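Local atomic coordinates of putative DsbA oxidoreductase SCO1869 (Streptomyces coelicolor A3, PDB entry 3GL5), a protein that is of unproven function but probably acts as a thiol-disulfide oxidoreductase of the DsbA family, built on a thioredoxin fold with a helical insertion. Residues Pro47-Ala50 with Lys51-Gln55; Leu88-Thr92 with Arg93-His97; Gly149-Ala152 with Glu153-Arg156. All coordinates share one frame; numbering follows the deposited sequence. Where two conformers were deposited one is given.

Contacts 1 and 2 meet through the short antiparallel pair of strands 55-56 and 96-97: Gln-55 N lies 3.0 Å from His-97 O, a probable hydrogen bond, and Val-54 packs on Asp-96. Their centres are about 18 Å apart. The bound sodium ion is about 6 Å from the side chain of Arg-91 in contact 2 and about 13 Å from that of Gln-55 in contact 1. Contact 2 also reaches the Cys-13/Cys-16 disulfide motif, since Tyr-90 and Arg-95 touch Pro-14. Contact 3, at the start of helix 152-160, stands apart: its centre is about 24 Å from that of contact 1 and 27 Å from that of contact 2.

Contact 1: residues Pro47-Ala50 with Lys51-Gln55; sequences PGRA and KDDVQ
Two direct hydrogen bonds tie Arg-49 and Ala-50 to Asp-53. Arg-49 NE donates to Asp-53 O at 2.8 Å, with an N-H...O angle of 161°, and this oxygen lies at the edge of the guanidinium, near its plane. The second bond, from Asp-53 N to Ala-50 O at 2.9 Å, closes a type I beta turn from Ala-50 to Asp-53, within the loop that leads from strand 36-42 to strand 55-56.

The ionic part is a stack of flat groups. The carboxylate of Asp-53 is stacked on the Arg-49 guanidinium, planes only 6° apart, with OD2 over one face and offset toward its rim; NH2 of Arg-49 is 3.2 Å from OD2 of Asp-53. No N-H points at that oxygen, so the attraction rests on charge alone. With CG of Arg-49 anti to the backbone N (chi1 -175°) and the chain extended as far as NE, the group spans the turn; its NH1 turns to Asp-46 in a further salt bridge.

One water adds an indirect link, accepting from Ala-50 N at 2.8 Å and donating to Asp-53 OD2 at 2.9 Å. More loosely, Gln-55 OE1 approaches Arg-49 NH2 to 3.6 Å at the guanidinium edge.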
loop_
_atom_site.group_PDB
_atom_site.type_symbol
_atom_site.label_atom_id
_atom_site.label_comp_id
_atom_site.label_asym_id
_atom_site.label_seq_id
_atom_site.Cartn_x
_atom_site.Cartn_y
_atom_site.Cartn_z
ATOM N N PRO A 47 -1.359 21.207 11.659
ATOM C CA PRO A 47 -2.207 21.235 10.457
ATOM C C PRO A 47 -2.960 22.567 10.273
ATOM O O PRO A 47 -3.451 22.858 9.160
ATOM C CB PRO A 47 -3.207 20.098 10.705
ATOM C CG PRO A 47 -3.229 19.933 12.237
ATOM C CD PRO A 47 -1.891 20.341 12.733
ATOM N N GLY A 48 -3.060 23.369 11.331
ATOM C CA GLY A 48 -3.852 24.585 11.247
ATOM C C GLY A 48 -2.994 25.729 10.775
ATOM O O GLY A 48 -3.481 26.806 10.580
ATOM N N ARG A 49 -1.704 25.500 10.602
ATOM C CA ARG A 49 -0.809 26.584 10.266
ATOM C C ARG A 49 -1.085 27.119 8.854
ATOM O O ARG A 49 -1.454 26.366 7.972
ATOM C CB ARG A 49 0.628 26.112 10.387
ATOM C CG ARG A 49 1.595 27.211 10.163
ATOM C CD ARG A 49 2.996 26.744 10.352
ATOM N NE ARG A 49 3.839 27.875 10.696
ATOM C CZ ARG A 49 4.076 28.296 11.936
ATOM N NH1 ARG A 49 3.535 27.676 12.983
ATOM N NH2 ARG A 49 4.872 29.351 12.107
ATOM N N ALA A 50 -0.937 28.427 8.653
ATOM C CA ALA A 50 -1.173 29.047 7.340
ATOM C C ALA A 50 0.022 28.894 6.410
ATOM O O ALA A 50 1.176 28.969 6.834
ATOM C CB ALA A 50 -1.547 30.508 7.491
ATOM N N LYS A 51 -0.248 28.699 5.129
ATOM C CA LYS A 51 0.855 28.492 4.207
ATOM C C LYS A 51 1.871 29.640 4.257
ATOM O O LYS A 51 3.066 29.404 4.189
ATOM C CB LYS A 51 0.362 28.228 2.786
ATOM C CG LYS A 51 1.496 27.727 1.865
ATOM C CD LYS A 51 0.957 26.984 0.622
ATOM C CE LYS A 51 0.754 27.894 -0.557
ATOM N NZ LYS A 51 2.074 28.389 -1.039
ATOM N N ASP A 52 1.417 30.875 4.414
ATOM C CA ASP A 52 2.357 31.988 4.406
ATOM C C ASP A 52 2.951 32.275 5.775
ATOM O O ASP A 52 3.606 33.284 5.965
ATOM C CB ASP A 52 1.718 33.261 3.831
ATOM C CG ASP A 52 0.739 33.912 4.799
ATOM O OD1 ASP A 52 0.123 33.195 5.629
ATOM O OD2 ASP A 52 0.587 35.153 4.723
ATOM N N ASP A 53 2.721 31.402 6.736
ATOM C CA ASP A 53 3.307 31.592 8.055
ATOM C C ASP A 53 4.606 30.777 8.220
ATOM O O ASP A 53 4.587 29.640 8.702
ATOM C CB ASP A 53 2.263 31.238 9.122
ATOM C CG ASP A 53 2.680 31.651 10.512
ATOM O OD1 ASP A 53 3.493 32.595 10.642
ATOM O OD2 ASP A 53 2.178 31.034 11.482
ATOM N N VAL A 54 5.727 31.350 7.780
ATOM C CA VAL A 54 7.063 30.740 7.916
ATOM C C VAL A 54 7.852 31.522 8.957
ATOM O O VAL A 54 7.904 32.740 8.928
ATOM C CB VAL A 54 7.875 30.734 6.573
ATOM C CG1 VAL A 54 9.100 29.769 6.655
ATOM C CG2 VAL A 54 6.982 30.374 5.394
ATOM N N GLN A 55 8.475 30.805 9.875
ATOM C CA GLN A 55 9.125 31.404 11.036
ATOM C C GLN A 55 10.519 30.787 11.165
ATOM O O GLN A 55 10.696 29.622 10.815
ATOM C CB GLN A 55 8.317 31.000 12.261
ATOM C CG GLN A 55 8.017 32.132 13.213
ATOM C CD GLN A 55 7.346 31.631 14.467
ATOM O OE1 GLN A 55 7.148 30.423 14.654
ATOM N NE2 GLN A 55 6.969 32.561 15.336
HETATM O O HOH W 1 -0.474 30.249 10.756
#

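Contact 2: residues Leu88-Thr92 with Arg93-His97; sequences LAYRT and RDRDH. With ACT (acetate ion), chain C.
Tyr-90 and Arg-95 bring a phenol and a guanidinium together beside a bound acetate, which Arg-95 shares with His-97. The ion spans the two side chains: NH2 of Arg-95 donates to its OXT at 2.6 Å with an N-H...O angle of 164°, NH1 adds a weak bond to the same oxygen at 3.2 Å, and ND1 of His-97 donates to the other oxygen, O, at 2.6 Å. The acetate sits at the edge of both flat groups, near their planes, so neither is stacked on it.

Tyr-90 approaches Arg-95 crosswise, ring and guanidinium planes 63° apart. Its OH stands 3.2 Å from Arg-95 NH2, while the ring carbon CZ is 3.6 Å from NE. Both polar ends converge on OE1 of Glu-76 in helix 69-85, which accepts from the Tyr-90 hydroxyl and forms a salt bridge with Arg-95. Arg-95 reaches this place by bending at chi3 (-53°), and its CG passes 3.3 Å from Arg-91 O. A water links the same carbonyl to the guanidinium, donating to Arg-91 O at 2.9 Å and accepting weakly from Arg-95 NE.

These contacts lie round the bend by which the loop after helix 69-85 leads into strand 96-97, with Tyr-90 and Arg-95 both leaning on Pro-14 of the Cys-13/Cys-16 motif. A leucine in place of Arg-95 would probably leave the Glu-76 carboxylate without its salt bridge and the acetate with His-97 as its one remaining partner in residues 88-97.

The acetate probably comes from the crystallisation liquor, yet its grip suggests that this surface can receive a carboxylate, with Arg-95 likely to balance it and Glu-76 together.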
loop_
_atom_site.group_PDB
_atom_site.type_symbol
_atom_site.label_atom_id
_atom_site.label_comp_id
_atom_site.label_asym_id
_atom_site.label_seq_id
_atom_site.Cartn_x
_atom_site.Cartn_y
_atom_site.Cartn_z
ATOM N N LEU A 88 23.476 11.888 7.983
ATOM C CA LEU A 88 22.600 12.946 7.513
ATOM C C LEU A 88 23.159 14.318 7.743
ATOM O O LEU A 88 23.621 14.635 8.821
ATOM C CB LEU A 88 21.249 12.881 8.239
ATOM C CG LEU A 88 20.479 11.559 8.294
ATOM C CD1 LEU A 88 19.186 11.685 9.133
ATOM C CD2 LEU A 88 20.163 11.038 6.899
ATOM N N ALA A 89 23.037 15.161 6.741
ATOM C CA ALA A 89 23.330 16.573 6.876
ATOM C C ALA A 89 22.227 17.245 7.707
ATOM O O ALA A 89 21.057 16.843 7.653
ATOM C CB ALA A 89 23.393 17.196 5.491
ATOM N N TYR A 90 22.593 18.273 8.465
ATOM C CA TYR A 90 21.639 18.960 9.331
ATOM C C TYR A 90 22.207 20.335 9.684
ATOM O O TYR A 90 23.200 20.407 10.423
ATOM C CB TYR A 90 21.425 18.174 10.601
ATOM C CG TYR A 90 20.289 18.689 11.441
ATOM C CD1 TYR A 90 19.019 18.129 11.352
ATOM C CD2 TYR A 90 20.478 19.755 12.328
ATOM C CE1 TYR A 90 17.919 18.618 12.156
ATOM C CE2 TYR A 90 19.409 20.262 13.115
ATOM C CZ TYR A 90 18.138 19.692 13.023
ATOM O OH TYR A 90 17.113 20.183 13.792
ATOM N N ARG A 91 21.618 21.406 9.139
ATOM C CA ARG A 91 22.039 22.778 9.487
ATOM C C ARG A 91 21.611 23.162 10.881
ATOM O O ARG A 91 20.436 23.079 11.214
ATOM C CB ARG A 91 21.490 23.791 8.511
ATOM C CG ARG A 91 21.959 23.476 7.140
ATOM C CD ARG A 91 21.274 24.330 6.126
ATOM N NE ARG A 91 22.055 25.542 5.968
ATOM C CZ ARG A 91 23.221 25.598 5.313
ATOM N NH1 ARG A 91 23.739 24.513 4.734
ATOM N NH2 ARG A 91 23.873 26.749 5.238
ATOM N N THR A 92 22.581 23.560 11.703
ATOM C CA THR A 92 22.312 23.895 13.112
ATOM C C THR A 92 21.972 25.373 13.302
ATOM O O THR A 92 21.800 25.830 14.433
ATOM C CB THR A 92 23.491 23.508 14.039
ATOM O OG1 THR A 92 24.707 24.065 13.519
ATOM C CG2 THR A 92 23.641 22.002 14.082
ATOM N N ARG A 93 21.850 26.104 12.197
ATOM C CA ARG A 93 21.579 27.514 12.234
ATOM C C ARG A 93 20.655 27.928 11.111
ATOM O O ARG A 93 20.756 27.434 9.984
ATOM C CB ARG A 93 22.883 28.292 12.079
ATOM C CG ARG A 93 23.226 29.170 13.230
ATOM C CD ARG A 93 23.588 28.336 14.408
ATOM N NE ARG A 93 24.195 29.118 15.466
ATOM C CZ ARG A 93 24.923 28.575 16.429
ATOM N NH1 ARG A 93 25.465 29.340 17.375
ATOM N NH2 ARG A 93 25.101 27.252 16.445
ATOM N N ASP A 94 19.767 28.859 11.441
ATOM C CA ASP A 94 18.927 29.572 10.479
ATOM C C ASP A 94 17.936 28.715 9.760
ATOM O O ASP A 94 17.555 29.065 8.655
ATOM C CB ASP A 94 19.758 30.302 9.418
ATOM C CG ASP A 94 20.748 31.276 10.014
ATOM O OD1 ASP A 94 20.449 31.929 11.052
ATOM O OD2 ASP A 94 21.848 31.376 9.431
ATOM N N ARG A 95 17.546 27.591 10.349
ATOM C CA ARG A 95 16.444 26.789 9.802
ATOM C C ARG A 95 15.121 27.519 9.999
ATOM O O ARG A 95 14.981 28.368 10.894
ATOM C CB ARG A 95 16.384 25.427 10.463
ATOM C CG ARG A 95 17.597 24.463 10.134
ATOM C CD ARG A 95 17.221 22.966 10.288
ATOM N NE ARG A 95 16.632 22.674 11.598
ATOM C CZ ARG A 95 15.321 22.649 11.846
ATOM N NH1 ARG A 95 14.436 22.903 10.873
ATOM N NH2 ARG A 95 14.896 22.379 13.087
ATOM N N ASP A 96 14.181 27.232 9.108
ATOM C CA ASP A 96 12.860 27.813 9.189
ATOM C C ASP A 96 11.845 26.693 9.348
ATOM O O ASP A 96 12.187 25.492 9.334
ATOM C CB ASP A 96 12.564 28.724 7.990
ATOM C CG ASP A 96 12.467 27.960 6.652
ATOM O OD1 ASP A 96 12.920 26.802 6.531
ATOM O OD2 ASP A 96 11.934 28.551 5.688
ATOM N N HIS A 97 10.592 27.086 9.523
ATOM C CA HIS A 97 9.557 26.164 9.870
ATOM C C HIS A 97 8.230 26.716 9.357
ATOM O O HIS A 97 7.956 27.896 9.525
ATOM C CB HIS A 97 9.542 26.039 11.392
ATOM C CG HIS A 97 8.348 25.331 11.926
ATOM N ND1 HIS A 97 8.416 24.066 12.476
ATOM C CD2 HIS A 97 7.053 25.714 12.022
ATOM C CE1 HIS A 97 7.207 23.695 12.874
ATOM N NE2 HIS A 97 6.362 24.672 12.596
HETATM C C ACT C . 11.080 22.070 13.215
HETATM O O ACT C . 10.514 22.492 12.189
HETATM O OXT ACT C . 12.309 22.188 13.177
HETATM C CH3 ACT C . 10.317 21.488 14.382
HETATM O O HOH W 2 19.673 26.880 6.899
HETATM O O HOH W 3 18.584 23.945 13.321
#

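Contact 3: residues Gly149-Ala152 with Glu153-Arg156; sequences GLDA and EEVR
Carboxylates of Asp-151, Glu-153 and Glu-154 crowd the start of helix 152-160: the Asp-151 plane is turned 58° from that of Glu-154 and, in the conformer described, 62° from that of Glu-153, so the Asp-151 carboxylate is stacked on neither of the two. OD2 of Asp-151 stands 4.1 Å from Glu-154 OE1. The approach of Glu-153 is less certain, because that side chain was modelled in two conformers.

Asp-151 occupies the N-cap. With CG anti to its own N (chi1 168°), its carboxylate swings toward the first turn, and OD2 accepts from Glu-154 N at 3.0 Å, although crowding in the model makes the exact place of this oxygen doubtful. In the reverse direction a water replaces the direct return bond of a capping box, accepting from Asp-151 N at 2.7 Å and donating to Glu-154 OE2 at 2.8 Å. The backbone completes the turn through Val-155 N to Asp-151 O at 3.0 Å and Arg-156 N to Ala-152 O at 2.9 Å.

Leu-150, just before the cap, sets its CD2 3.8 Å from Val-155 CG2, the pairing across a helix start known as a hydrophobic staple. Both side chains rest on Leu-109 of helix 101-111. Before them Gly-149, at positive phi, ends the preceding helix with a Schellman motif, so the chain passes from one helix to the next in a few residues.

Glu-154 is salt-bridged to Arg-113 and Arg-156 to Glu-139 of helix 138-147. The gathered acids would probably be stabilised by the positive end of the helix dipole, and Arg-113 is likely to offset much of the repulsion between Asp-151 and Glu-154.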
loop_
_atom_site.group_PDB
_atom_site.type_symbol
_atom_site.label_atom_id
_atom_site.label_comp_id
_atom_site.label_asym_id
_atom_site.label_seq_id
_atom_site.Cartn_x
_atom_site.Cartn_y
_atom_site.Cartn_z
ATOM N N GLY A 149 12.399 12.449 -9.589
ATOM C CA GLY A 149 11.813 11.613 -10.618
ATOM C C GLY A 149 10.401 11.964 -11.068
ATOM O O GLY A 149 9.918 11.419 -12.065
ATOM N N LEU A 150 9.728 12.868 -10.359
ATOM C CA LEU A 150 8.340 13.186 -10.705
ATOM C C LEU A 150 8.241 14.120 -11.916
ATOM O O LEU A 150 9.203 14.803 -12.241
ATOM C CB LEU A 150 7.601 13.765 -9.505
ATOM C CG LEU A 150 7.084 12.762 -8.491
ATOM C CD1 LEU A 150 8.200 12.194 -7.635
ATOM C CD2 LEU A 150 6.136 13.494 -7.591
ATOM N N ASP A 151 7.085 14.133 -12.576
ATOM C CA ASP A 151 6.811 15.047 -13.713
ATOM C C ASP A 151 6.325 16.425 -13.239
ATOM O O ASP A 151 5.558 16.504 -12.301
ATOM C CB ASP A 151 5.772 14.433 -14.680
ATOM C CG ASP A 151 5.230 15.450 -15.702
ATOM O OD1 ASP A 151 5.798 15.561 -16.803
ATOM O OD2 ASP A 151 4.261 16.178 -15.401
ATOM N N ALA A 152 6.727 17.489 -13.932
ATOM C CA ALA A 152 6.587 18.876 -13.463
ATOM C C ALA A 152 5.237 19.560 -13.690
ATOM O O ALA A 152 4.722 20.232 -12.765
ATOM C CB ALA A 152 7.677 19.722 -14.065
ATOM N N GLU A 153 4.690 19.416 -14.902
ATOM C CA GLU A 153 3.382 19.988 -15.250
ATOM C C GLU A 153 2.359 19.425 -14.271
ATOM O O GLU A 153 1.411 20.106 -13.859
ATOM C CB GLU A 153 2.982 19.616 -16.692
ATOM C CG GLU A 153 4.138 19.524 -17.696
ATOM C CD GLU A 153 3.782 18.721 -18.957
ATOM O OE1 GLU A 153 2.601 18.715 -19.376
ATOM O OE2 GLU A 153 4.688 18.090 -19.535
ATOM N N GLU A 154 2.599 18.169 -13.910
ATOM C CA GLU A 154 1.772 17.350 -13.059
ATOM C C GLU A 154 1.896 17.737 -11.593
ATOM O O GLU A 154 0.889 17.874 -10.878
ATOM C CB GLU A 154 2.325 15.955 -13.268
ATOM C CG GLU A 154 1.957 14.861 -12.342
ATOM C CD GLU A 154 1.905 13.564 -13.115
ATOM O OE1 GLU A 154 1.352 13.579 -14.231
ATOM O OE2 GLU A 154 2.427 12.538 -12.636
ATOM N N VAL A 155 3.134 17.921 -11.143
ATOM C CA VAL A 155 3.394 18.273 -9.767
ATOM C C VAL A 155 2.742 19.611 -9.517
ATOM O O VAL A 155 2.143 19.836 -8.484
ATOM C CB VAL A 155 4.914 18.279 -9.510
ATOM C CG1 VAL A 155 5.299 19.234 -8.394
ATOM C CG2 VAL A 155 5.369 16.863 -9.205
ATOM N N ARG A 156 2.818 20.466 -10.527
ATOM C CA ARG A 156 2.213 21.787 -10.538
ATOM C C ARG A 156 0.699 21.754 -10.492
ATOM O O ARG A 156 0.083 22.582 -9.792
ATOM C CB ARG A 156 2.645 22.558 -11.793
ATOM C CG ARG A 156 3.983 23.225 -11.649
ATOM C CD ARG A 156 4.083 24.410 -12.579
ATOM N NE ARG A 156 5.402 25.024 -12.463
ATOM C CZ ARG A 156 6.489 24.568 -13.077
ATOM N NH1 ARG A 156 6.426 23.490 -13.851
ATOM N NH2 ARG A 156 7.652 25.187 -12.916
HETATM O O HOH W 4 4.910 12.898 -11.441
#